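Local structure of cerato-platanin-like protein (Moniliophthora perniciosa, 3SUK) at residues A[4-13]-A[88-97]; A[67-78]-A[99-108]. The protein is a secreted fungal protein of the cerato-platanin family with a double-psi beta-barrel fold, whose precise molecular function is not firmly established. All coordinates share one frame; numbering follows the deposited sequence.

Contact 1 of 2, residues A[4-13]-A[88-97]; sequences VQLRFDNTYD and NGFNVAQAAM
Asn88 meets the other segment through its backbone carbonyl, which faces Arg7 NH1, while a water joins its OD1 to the backbone N of Gln5. Gly89 follows with positive phi; a beta carbon there would run into Gln5 O, so glycine suits the place. The parallel pairing of strands 4-8 and 90-92 then begins: Phe90 N bonds to Gln5 O at 2.9 Å, nearly straight, and Phe90 O receives Arg7 N. On the apolar face, Val4 CG2 touches the Phe90 ring at CE2, 3.7 Å away, and Leu6 CD1 packs on Phe90 CB. On the other face Asn91 lies alongside Arg7, its OD1 3.3 Å from Arg7 CG. A first torsion of 58° sets Arg7 CG between backbone N and carbonyl carbon, and a bend at chi3 brings NH1 to Asn88 O, Phe90 O and Asn91 OD1, three weak hydrogen bonds, with Phe90 O at the guanidinium edge. Val92 N bonds to Arg7 O, and Val92 O accepts Asp9 N to end the pairing. Ala93, small enough to sit against Tyr12 CB, is the N-cap residue. Asp13 takes over the capping bonds: its OD2 accepts Gln94 N (2.7 Å) and its OD1 accepts Ala95 N (3.0 Å), the latter with the syn lone pair. Gln94 CG stands over a face of the Phe8 ring, a CH-pi contact 4.1 Å from the centroid, and its OE1 accepts Asn10 ND2. Met97 completes the seam, its SD at the edge of the Phe8 ring and its CG against Leu6 CD2. The carboxylate of Asp13 thus satisfies two amides at the start of helix 94-101, while OD2 also accepts Asn10 ND2 from above the carboxylate plane, and the positive end of the helix dipole would probably stabilise its negative charge.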
loop_
_atom_site.group_PDB
_atom_site.type_symbol
_atom_site.label_atom_id
_atom_site.label_comp_id
_atom_site.label_asym_id
_atom_site.label_seq_id
_atom_site.Cartn_x
_atom_site.Cartn_y
_atom_site.Cartn_z
ATOM N N VAL A 4 12.717 4.331 -0.284
ATOM C CA VAL A 4 11.854 4.302 -1.450
ATOM C C VAL A 4 10.909 5.493 -1.364
ATOM O O VAL A 4 10.645 5.968 -0.304
ATOM C CB VAL A 4 11.099 2.942 -1.624
ATOM C CG1 VAL A 4 12.035 1.795 -1.446
ATOM C CG2 VAL A 4 9.961 2.820 -0.702
ATOM N N GLN A 5 10.439 5.966 -2.502
ATOM C CA GLN A 5 9.510 7.129 -2.413
ATOM C C GLN A 5 8.076 6.665 -2.094
ATOM O O GLN A 5 7.692 5.560 -2.383
ATOM C CB GLN A 5 9.522 7.980 -3.692
ATOM C CG GLN A 5 10.858 8.700 -4.058
ATOM C CD GLN A 5 10.533 9.916 -4.861
ATOM O OE1 GLN A 5 9.968 9.801 -5.946
ATOM N NE2 GLN A 5 10.738 11.111 -4.266
ATOM N N LEU A 6 7.376 7.521 -1.372
ATOM C CA LEU A 6 5.994 7.276 -1.004
ATOM C C LEU A 6 5.177 8.541 -1.212
ATOM O O LEU A 6 5.574 9.569 -0.769
ATOM C CB LEU A 6 5.893 6.746 0.438
ATOM C CG LEU A 6 4.477 6.351 0.873
ATOM C CD1 LEU A 6 4.522 5.179 1.809
ATOM C CD2 LEU A 6 3.751 7.489 1.532
ATOM N N ARG A 7 4.001 8.392 -1.811
ATOM C CA ARG A 7 3.042 9.474 -2.010
ATOM C C ARG A 7 1.660 8.847 -1.778
ATOM O O ARG A 7 1.558 7.686 -1.474
ATOM C CB ARG A 7 3.131 10.078 -3.417
ATOM C CG ARG A 7 2.913 9.052 -4.484
ATOM C CD ARG A 7 3.428 9.424 -5.911
ATOM N NE ARG A 7 4.878 9.524 -6.081
ATOM C CZ ARG A 7 5.832 8.609 -5.804
ATOM N NH1 ARG A 7 5.644 7.371 -5.212
ATOM N NH2 ARG A 7 7.057 8.989 -6.088
ATOM N N PHE A 8 0.628 9.660 -1.863
ATOM C CA PHE A 8 -0.712 9.163 -1.652
ATOM C C PHE A 8 -1.560 9.307 -2.888
ATOM O O PHE A 8 -1.295 10.078 -3.773
ATOM C CB PHE A 8 -1.388 9.780 -0.403
ATOM C CG PHE A 8 -1.816 11.217 -0.575
ATOM C CD1 PHE A 8 -3.041 11.542 -1.128
ATOM C CD2 PHE A 8 -0.996 12.216 -0.184
ATOM C CE1 PHE A 8 -3.417 12.806 -1.283
ATOM C CE2 PHE A 8 -1.401 13.517 -0.310
ATOM C CZ PHE A 8 -2.612 13.804 -0.878
ATOM N N ASP A 9 -2.540 8.442 -2.932
ATOM C CA ASP A 9 -3.515 8.392 -4.032
ATOM C C ASP A 9 -4.850 8.074 -3.386
ATOM O O ASP A 9 -5.028 7.014 -2.852
ATOM C CB ASP A 9 -3.091 7.294 -5.014
ATOM C CG ASP A 9 -4.020 7.155 -6.229
ATOM O OD1 ASP A 9 -5.117 7.602 -6.179
ATOM O OD2 ASP A 9 -3.601 6.553 -7.212
ATOM N N ASN A 10 -5.786 9.030 -3.496
ATOM C CA ASN A 10 -7.094 8.944 -2.867
ATOM C C ASN A 10 -7.998 7.841 -3.429
ATOM O O ASN A 10 -8.962 7.532 -2.844
ATOM C CB ASN A 10 -7.822 10.293 -2.929
ATOM C CG ASN A 10 -7.133 11.378 -2.129
ATOM O OD1 ASN A 10 -6.792 12.398 -2.673
ATOM N ND2 ASN A 10 -6.918 11.145 -0.866
ATOM N N THR A 11 -7.633 7.240 -4.546
ATOM C CA THR A 11 -8.341 6.075 -5.097
ATOM C C THR A 11 -8.435 5.052 -3.961
ATOM O O THR A 11 -9.466 4.521 -3.701
ATOM C CB THR A 11 -7.465 5.467 -6.255
ATOM O OG1 THR A 11 -7.489 6.354 -7.372
ATOM C CG2 THR A 11 -7.995 4.154 -6.679
ATOM N N TYR A 12 -7.358 4.844 -3.218
ATOM C CA TYR A 12 -7.307 3.803 -2.180
ATOM C C TYR A 12 -7.996 4.120 -0.860
ATOM O O TYR A 12 -8.120 3.271 -0.047
ATOM C CB TYR A 12 -5.838 3.356 -1.946
ATOM C CG TYR A 12 -5.115 3.028 -3.245
ATOM C CD1 TYR A 12 -5.599 2.059 -4.118
ATOM C CD2 TYR A 12 -3.979 3.714 -3.616
ATOM C CE1 TYR A 12 -4.942 1.781 -5.314
ATOM C CE2 TYR A 12 -3.354 3.457 -4.800
ATOM C CZ TYR A 12 -3.828 2.513 -5.656
ATOM O OH TYR A 12 -3.196 2.247 -6.842
ATOM N N ASP A 13 -8.379 5.369 -0.687
ATOM C CA ASP A 13 -9.035 5.835 0.544
ATOM C C ASP A 13 -10.463 5.379 0.644
ATOM O O ASP A 13 -11.045 5.430 1.678
ATOM C CB ASP A 13 -8.955 7.353 0.691
ATOM C CG ASP A 13 -7.620 7.778 1.177
ATOM O OD1 ASP A 13 -7.357 7.513 2.347
ATOM O OD2 ASP A 13 -6.877 8.290 0.398
ATOM N N ASN A 88 6.833 4.287 -9.255
ATOM C CA ASN A 88 8.030 4.574 -8.464
ATOM C C ASN A 88 7.771 4.489 -6.948
ATOM O O ASN A 88 7.277 5.416 -6.393
ATOM C CB ASN A 88 8.509 5.992 -8.866
ATOM C CG ASN A 88 9.663 6.495 -8.086
ATOM O OD1 ASN A 88 10.462 5.778 -7.619
ATOM N ND2 ASN A 88 9.775 7.791 -8.048
ATOM N N GLY A 89 8.203 3.428 -6.312
ATOM C CA GLY A 89 7.880 3.197 -4.909
ATOM C C GLY A 89 6.396 2.967 -4.616
ATOM O O GLY A 89 5.765 2.234 -5.321
ATOM N N PHE A 90 5.886 3.635 -3.598
ATOM C CA PHE A 90 4.511 3.391 -3.147
ATOM C C PHE A 90 3.576 4.562 -3.421
ATOM O O PHE A 90 3.911 5.696 -3.186
ATOM C CB PHE A 90 4.439 3.148 -1.614
ATOM C CG PHE A 90 5.118 1.902 -1.129
ATOM C CD1 PHE A 90 4.477 0.702 -1.219
ATOM C CD2 PHE A 90 6.348 1.957 -0.480
ATOM C CE1 PHE A 90 5.074 -0.423 -0.765
ATOM C CE2 PHE A 90 6.952 0.806 -0.028
ATOM C CZ PHE A 90 6.270 -0.373 -0.161
ATOM N N ASN A 91 2.382 4.244 -3.883
ATOM C CA ASN A 91 1.274 5.176 -3.844
ATOM C C ASN A 91 0.193 4.591 -2.920
ATOM O O ASN A 91 -0.433 3.660 -3.243
ATOM C CB ASN A 91 0.634 5.377 -5.224
ATOM C CG ASN A 91 1.621 5.669 -6.335
ATOM O OD1 ASN A 91 2.668 6.211 -6.160
ATOM N ND2 ASN A 91 1.227 5.281 -7.503
ATOM N N VAL A 92 -0.001 5.233 -1.782
ATOM C CA VAL A 92 -0.850 4.683 -0.723
ATOM C C VAL A 92 -2.083 5.515 -0.417
ATOM O O VAL A 92 -2.183 6.611 -0.798
ATOM C CB VAL A 92 -0.036 4.412 0.599
ATOM C CG1 VAL A 92 1.201 3.526 0.265
ATOM C CG2 VAL A 92 0.342 5.724 1.320
ATOM N N ALA A 93 -3.018 4.932 0.319
ATOM C CA ALA A 93 -4.192 5.708 0.722
ATOM C C ALA A 93 -3.697 6.901 1.543
ATOM O O ALA A 93 -2.783 6.799 2.297
ATOM C CB ALA A 93 -5.137 4.836 1.548
ATOM N N GLN A 94 -4.362 8.028 1.396
ATOM C CA GLN A 94 -3.967 9.180 2.171
ATOM C C GLN A 94 -4.017 8.804 3.665
ATOM O O GLN A 94 -3.161 9.191 4.421
ATOM C CB GLN A 94 -4.921 10.361 1.903
ATOM C CG GLN A 94 -4.457 11.630 2.617
ATOM C CD GLN A 94 -5.503 12.728 2.532
ATOM O OE1 GLN A 94 -6.058 12.960 1.503
ATOM N NE2 GLN A 94 -5.709 13.431 3.640
ATOM N N ALA A 95 -5.000 8.048 4.078
ATOM C CA ALA A 95 -5.133 7.743 5.488
ATOM C C ALA A 95 -3.887 7.017 6.017
ATOM O O ALA A 95 -3.438 7.289 7.129
ATOM C CB ALA A 95 -6.365 6.942 5.721
ATOM N N ALA A 96 -3.335 6.137 5.205
ATOM C CA ALA A 96 -2.118 5.445 5.536
ATOM C C ALA A 96 -0.923 6.369 5.635
ATOM O O ALA A 96 -0.160 6.243 6.537
ATOM C CB ALA A 96 -1.838 4.342 4.547
ATOM N N MET A 97 -0.755 7.271 4.689
ATOM C CA MET A 97 0.304 8.254 4.738
ATOM C C MET A 97 0.109 9.172 5.941
ATOM O O MET A 97 1.059 9.563 6.549
ATOM C CB MET A 97 0.430 9.041 3.441
ATOM C CG MET A 97 1.648 9.891 3.412
ATOM S SD MET A 97 1.869 10.683 1.797
ATOM C CE MET A 97 3.392 11.588 2.031
HETATM O O HOH W 1 11.249 4.858 -5.026
HETATM O O HOH W 2 -1.704 4.484 -7.796
#

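Contact 2 of 2, residues A[67-78]-A[99-108]; sequences ISFTFQGVTRSI and ELTNGNAVAL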
loop_
_atom_site.group_PDB
_atom_site.type_symbol
_atom_site.label_atom_id
_atom_site.label_comp_id
_atom_site.label_asym_id
_atom_site.label_seq_id
_atom_site.Cartn_x
_atom_site.Cartn_y
_atom_site.Cartn_z
ATOM N N ILE A 67 6.487 -0.404 6.576
ATOM C CA ILE A 67 6.944 0.891 6.062
ATOM C C ILE A 67 7.161 1.803 7.255
ATOM O O ILE A 67 6.324 1.932 8.069
ATOM C CB ILE A 67 5.920 1.515 5.082
ATOM C CG1 ILE A 67 5.637 0.571 3.885
ATOM C CG2 ILE A 67 6.435 2.843 4.529
ATOM C CD1 ILE A 67 4.560 1.006 3.023
ATOM N N SER A 68 8.331 2.426 7.308
ATOM C CA SER A 68 8.791 3.281 8.401
ATOM C C SER A 68 9.189 4.677 7.931
ATOM O O SER A 68 9.707 4.847 6.877
ATOM C CB SER A 68 10.024 2.674 9.062
ATOM O OG SER A 68 9.690 1.420 9.558
ATOM N N PHE A 69 8.850 5.669 8.734
ATOM C CA PHE A 69 9.193 7.073 8.477
ATOM C C PHE A 69 9.432 7.791 9.790
ATOM O O PHE A 69 8.641 7.696 10.668
ATOM C CB PHE A 69 8.088 7.762 7.685
ATOM C CG PHE A 69 8.421 9.158 7.212
ATOM C CD1 PHE A 69 9.449 9.414 6.337
ATOM C CD2 PHE A 69 7.625 10.196 7.591
ATOM C CE1 PHE A 69 9.712 10.705 5.923
ATOM C CE2 PHE A 69 7.876 11.459 7.134
ATOM C CZ PHE A 69 8.923 11.693 6.324
ATOM N N THR A 70 10.504 8.578 9.818
ATOM C CA THR A 70 10.846 9.404 10.970
ATOM C C THR A 70 10.485 10.857 10.679
ATOM O O THR A 70 10.910 11.397 9.724
ATOM C CB THR A 70 12.347 9.287 11.292
ATOM O OG1 THR A 70 12.668 7.915 11.495
ATOM C CG2 THR A 70 12.645 10.102 12.550
ATOM N N PHE A 71 9.604 11.399 11.492
ATOM C CA PHE A 71 9.129 12.772 11.354
ATOM C C PHE A 71 8.991 13.459 12.740
ATOM O O PHE A 71 8.432 12.925 13.631
ATOM C CB PHE A 71 7.795 12.771 10.589
ATOM C CG PHE A 71 7.255 14.145 10.297
ATOM C CD1 PHE A 71 7.833 14.969 9.380
ATOM C CD2 PHE A 71 6.140 14.551 10.927
ATOM C CE1 PHE A 71 7.256 16.218 9.117
ATOM C CE2 PHE A 71 5.591 15.775 10.683
ATOM C CZ PHE A 71 6.158 16.586 9.767
ATOM N N GLN A 72 9.536 14.648 12.856
ATOM C CA GLN A 72 9.484 15.382 14.122
ATOM C C GLN A 72 10.030 14.530 15.298
ATOM O O GLN A 72 9.479 14.555 16.336
ATOM C CB GLN A 72 8.088 16.010 14.428
ATOM C CG GLN A 72 7.654 17.159 13.455
ATOM C CD GLN A 72 6.181 17.516 13.509
ATOM O OE1 GLN A 72 5.386 16.894 14.184
ATOM N NE2 GLN A 72 5.815 18.504 12.741
ATOM N N GLY A 73 11.080 13.761 15.051
ATOM C CA GLY A 73 11.770 12.998 16.074
ATOM C C GLY A 73 11.115 11.710 16.539
ATOM O O GLY A 73 11.497 11.185 17.511
ATOM N N VAL A 74 10.121 11.236 15.803
ATOM C CA VAL A 74 9.384 10.017 16.124
ATOM C C VAL A 74 9.383 9.133 14.877
ATOM O O VAL A 74 9.053 9.592 13.818
ATOM C CB VAL A 74 7.904 10.333 16.526
ATOM C CG1 VAL A 74 7.166 9.061 16.913
ATOM C CG2 VAL A 74 7.909 11.242 17.709
ATOM N N THR A 75 9.750 7.878 15.027
ATOM C CA THR A 75 9.675 6.911 13.959
ATOM C C THR A 75 8.366 6.145 14.075
ATOM O O THR A 75 8.035 5.620 15.081
ATOM C CB THR A 75 10.880 5.941 13.984
ATOM O OG1 THR A 75 12.083 6.690 13.854
ATOM C CG2 THR A 75 10.817 4.920 12.854
ATOM N N ARG A 76 7.655 6.135 12.967
ATOM C CA ARG A 76 6.330 5.536 12.850
ATOM C C ARG A 76 6.367 4.491 11.736
ATOM O O ARG A 76 6.910 4.713 10.717
ATOM C CB ARG A 76 5.275 6.627 12.576
ATOM C CG ARG A 76 5.284 7.720 13.624
ATOM C CD ARG A 76 4.180 8.778 13.395
ATOM N NE ARG A 76 4.151 9.780 14.457
ATOM C CZ ARG A 76 4.960 10.817 14.532
ATOM N NH1 ARG A 76 5.868 11.062 13.609
ATOM N NH2 ARG A 76 4.829 11.601 15.544
ATOM N N SER A 77 5.726 3.367 11.987
ATOM C CA SER A 77 5.692 2.239 11.065
ATOM C C SER A 77 4.270 1.668 10.977
ATOM O O SER A 77 3.604 1.559 11.951
ATOM C CB SER A 77 6.612 1.076 11.445
ATOM O OG SER A 77 7.966 1.445 11.668
ATOM N N ILE A 78 3.916 1.244 9.773
ATOM C CA ILE A 78 2.684 0.537 9.478
ATOM C C ILE A 78 2.995 -0.664 8.604
ATOM O O ILE A 78 4.000 -0.702 7.948
ATOM C CB ILE A 78 1.624 1.427 8.755
ATOM C CG1 ILE A 78 2.171 1.893 7.397
ATOM C CG2 ILE A 78 1.215 2.587 9.626
ATOM C CD1 ILE A 78 1.128 2.599 6.513
ATOM N N GLU A 99 -1.185 8.330 8.818
ATOM C CA GLU A 99 -0.770 7.560 9.988
ATOM C C GLU A 99 0.769 7.500 10.084
ATOM O O GLU A 99 1.336 7.630 11.133
ATOM C CB GLU A 99 -1.389 6.176 9.963
ATOM C CG GLU A 99 -2.867 6.168 10.263
ATOM C CD GLU A 99 -3.447 4.792 10.073
ATOM O OE1 GLU A 99 -2.990 3.891 10.783
ATOM O OE2 GLU A 99 -4.400 4.641 9.273
ATOM N N LEU A 100 1.417 7.356 8.947
ATOM C CA LEU A 100 2.853 7.279 8.829
ATOM C C LEU A 100 3.519 8.548 9.235
ATOM O O LEU A 100 4.642 8.528 9.605
ATOM C CB LEU A 100 3.233 6.895 7.409
ATOM C CG LEU A 100 4.596 6.337 7.142
ATOM C CD1 LEU A 100 4.890 5.094 8.001
ATOM C CD2 LEU A 100 4.673 5.949 5.708
ATOM N N THR A 101 2.830 9.672 9.082
ATOM C CA THR A 101 3.405 10.993 9.219
ATOM C C THR A 101 2.749 11.869 10.315
ATOM O O THR A 101 3.005 13.013 10.347
ATOM C CB THR A 101 3.336 11.794 7.881
ATOM O OG1 THR A 101 1.966 11.969 7.512
ATOM C CG2 THR A 101 4.036 11.112 6.774
ATOM N N ASN A 102 1.974 11.267 11.202
ATOM C CA ASN A 102 1.217 11.964 12.234
ATOM C C ASN A 102 0.287 13.029 11.655
ATOM O O ASN A 102 0.180 14.062 12.180
ATOM C CB ASN A 102 2.144 12.572 13.326
ATOM C CG ASN A 102 1.403 12.982 14.576
ATOM O OD1 ASN A 102 0.564 12.286 15.066
ATOM N ND2 ASN A 102 1.784 14.101 15.111
ATOM N N GLY A 103 -0.377 12.694 10.546
ATOM C CA GLY A 103 -1.328 13.608 9.942
ATOM C C GLY A 103 -0.781 14.681 9.054
ATOM O O GLY A 103 -1.348 15.752 9.022
ATOM N N ASN A 104 0.332 14.412 8.373
ATOM C CA ASN A 104 1.003 15.337 7.505
ATOM C C ASN A 104 1.105 14.933 6.025
ATOM O O ASN A 104 1.958 15.355 5.322
ATOM C CB ASN A 104 2.378 15.678 8.101
ATOM C CG ASN A 104 2.270 16.543 9.343
ATOM O OD1 ASN A 104 2.194 17.749 9.251
ATOM N ND2 ASN A 104 2.294 15.914 10.473
ATOM N N ALA A 105 0.187 14.067 5.596
ATOM C CA ALA A 105 0.268 13.531 4.244
ATOM C C ALA A 105 0.142 14.565 3.154
ATOM O O ALA A 105 0.942 14.644 2.281
ATOM C CB ALA A 105 -0.823 12.474 4.055
ATOM N N VAL A 106 -0.908 15.382 3.263
ATOM C CA VAL A 106 -1.109 16.459 2.310
ATOM C C VAL A 106 -0.015 17.520 2.397
ATOM O O VAL A 106 0.491 17.966 1.425
ATOM C CB VAL A 106 -2.505 17.079 2.468
ATOM C CG1 VAL A 106 -2.668 18.201 1.491
ATOM C CG2 VAL A 106 -3.601 16.024 2.246
ATOM N N ALA A 107 0.367 17.836 3.625
ATOM C CA ALA A 107 1.409 18.841 3.861
ATOM C C ALA A 107 2.764 18.422 3.268
ATOM O O ALA A 107 3.496 19.233 2.777
ATOM C CB ALA A 107 1.539 19.115 5.308
ATOM N N LEU A 108 3.105 17.153 3.416
ATOM C CA LEU A 108 4.333 16.619 2.803
ATOM C C LEU A 108 4.320 16.281 1.297
ATOM O O LEU A 108 5.192 16.550 0.571
ATOM C CB LEU A 108 4.834 15.459 3.647
ATOM C CG LEU A 108 5.293 15.932 5.020
ATOM C CD1 LEU A 108 5.481 14.736 5.900
ATOM C CD2 LEU A 108 6.580 16.756 4.944
HETATM O O HOH W 3 6.699 9.624 11.284
HETATM O O HOH W 4 2.480 16.589 13.527
HETATM O O HOH W 5 2.964 19.133 11.453
HETATM O O HOH W 6 1.610 9.506 15.529
#
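The Arg76 guanidinium lies between two aliphatic groups: Asn102 CB sits 3.4 Å above the centre of one face, and Val74 CB approaches the opposite face nearer its rim. The Asn102 amide is almost parallel to it, the planes 5° apart. At the edge, NH1 donates to Phe71 O and to a water that lies within reach of Phe69 O and Leu100 O, while a second water links NE to Asn102 OD1. The Phe71 ring has Gln72 CG over one face and Leu108 CD1 over the opposite one, 4.0 Å from Phe71 CE1. Asn104 ND2 comes within 3.3 Å of Phe71 CE2, its amide inclined to the ring and held by a bond from ND2 to Thr101 O (3.0 Å). The Phe69 ring has Leu100 O at its edge and Thr101 CG2 3.8 Å from its CD2.

Deeper in, Leu100 carries the apolar part. With CG anti to the backbone N (chi1 -161°), it reaches down onto the hairpin, where CD1 lies 3.4 Å from Arg76 O and CD2 meets Ile67 CG2 at 3.8 Å. A branched aliphatic side chain suits this spot, touching both strands at once. Asn102, with positive phi, ends helix 94-101 in a Schellman motif, and its CB lies against the arginine. Substituting an alanine at Arg76 would probably leave the Asn102 side chain without the flat group it lies against and cost Phe71 O its side-chain donor, letting the hairpin end move more freely.

The type I' turn from Phe71 to Val74 projects beyond the sheet, and its join to the helices combines apolar contacts, a guanidinium-amide stack and water bridges, with no direct hydrogen bond between the segments; shape probably sets much of the fit.

Overall arrangement
From the N terminus, strand 4-8 pairs with the much later strand 90-92, so contact 1 closes a long loop that takes in strands 47-50, 64-71 and 74-83. Contact 2 opens within that loop, at the hairpin 67-78, but closes beyond it at 99-108; the two therefore cross rather than nest. Helix 94-101 serves both, its start held in contact 1 and its end in contact 2. Their centres lie about 12 Å apart, and they touch directly where Met97 and Phe8 pack on Ala105. Together they fasten the parallel strands 4-8 and 90-92 and the protruding hairpin of the double-psi barrel to its short helices.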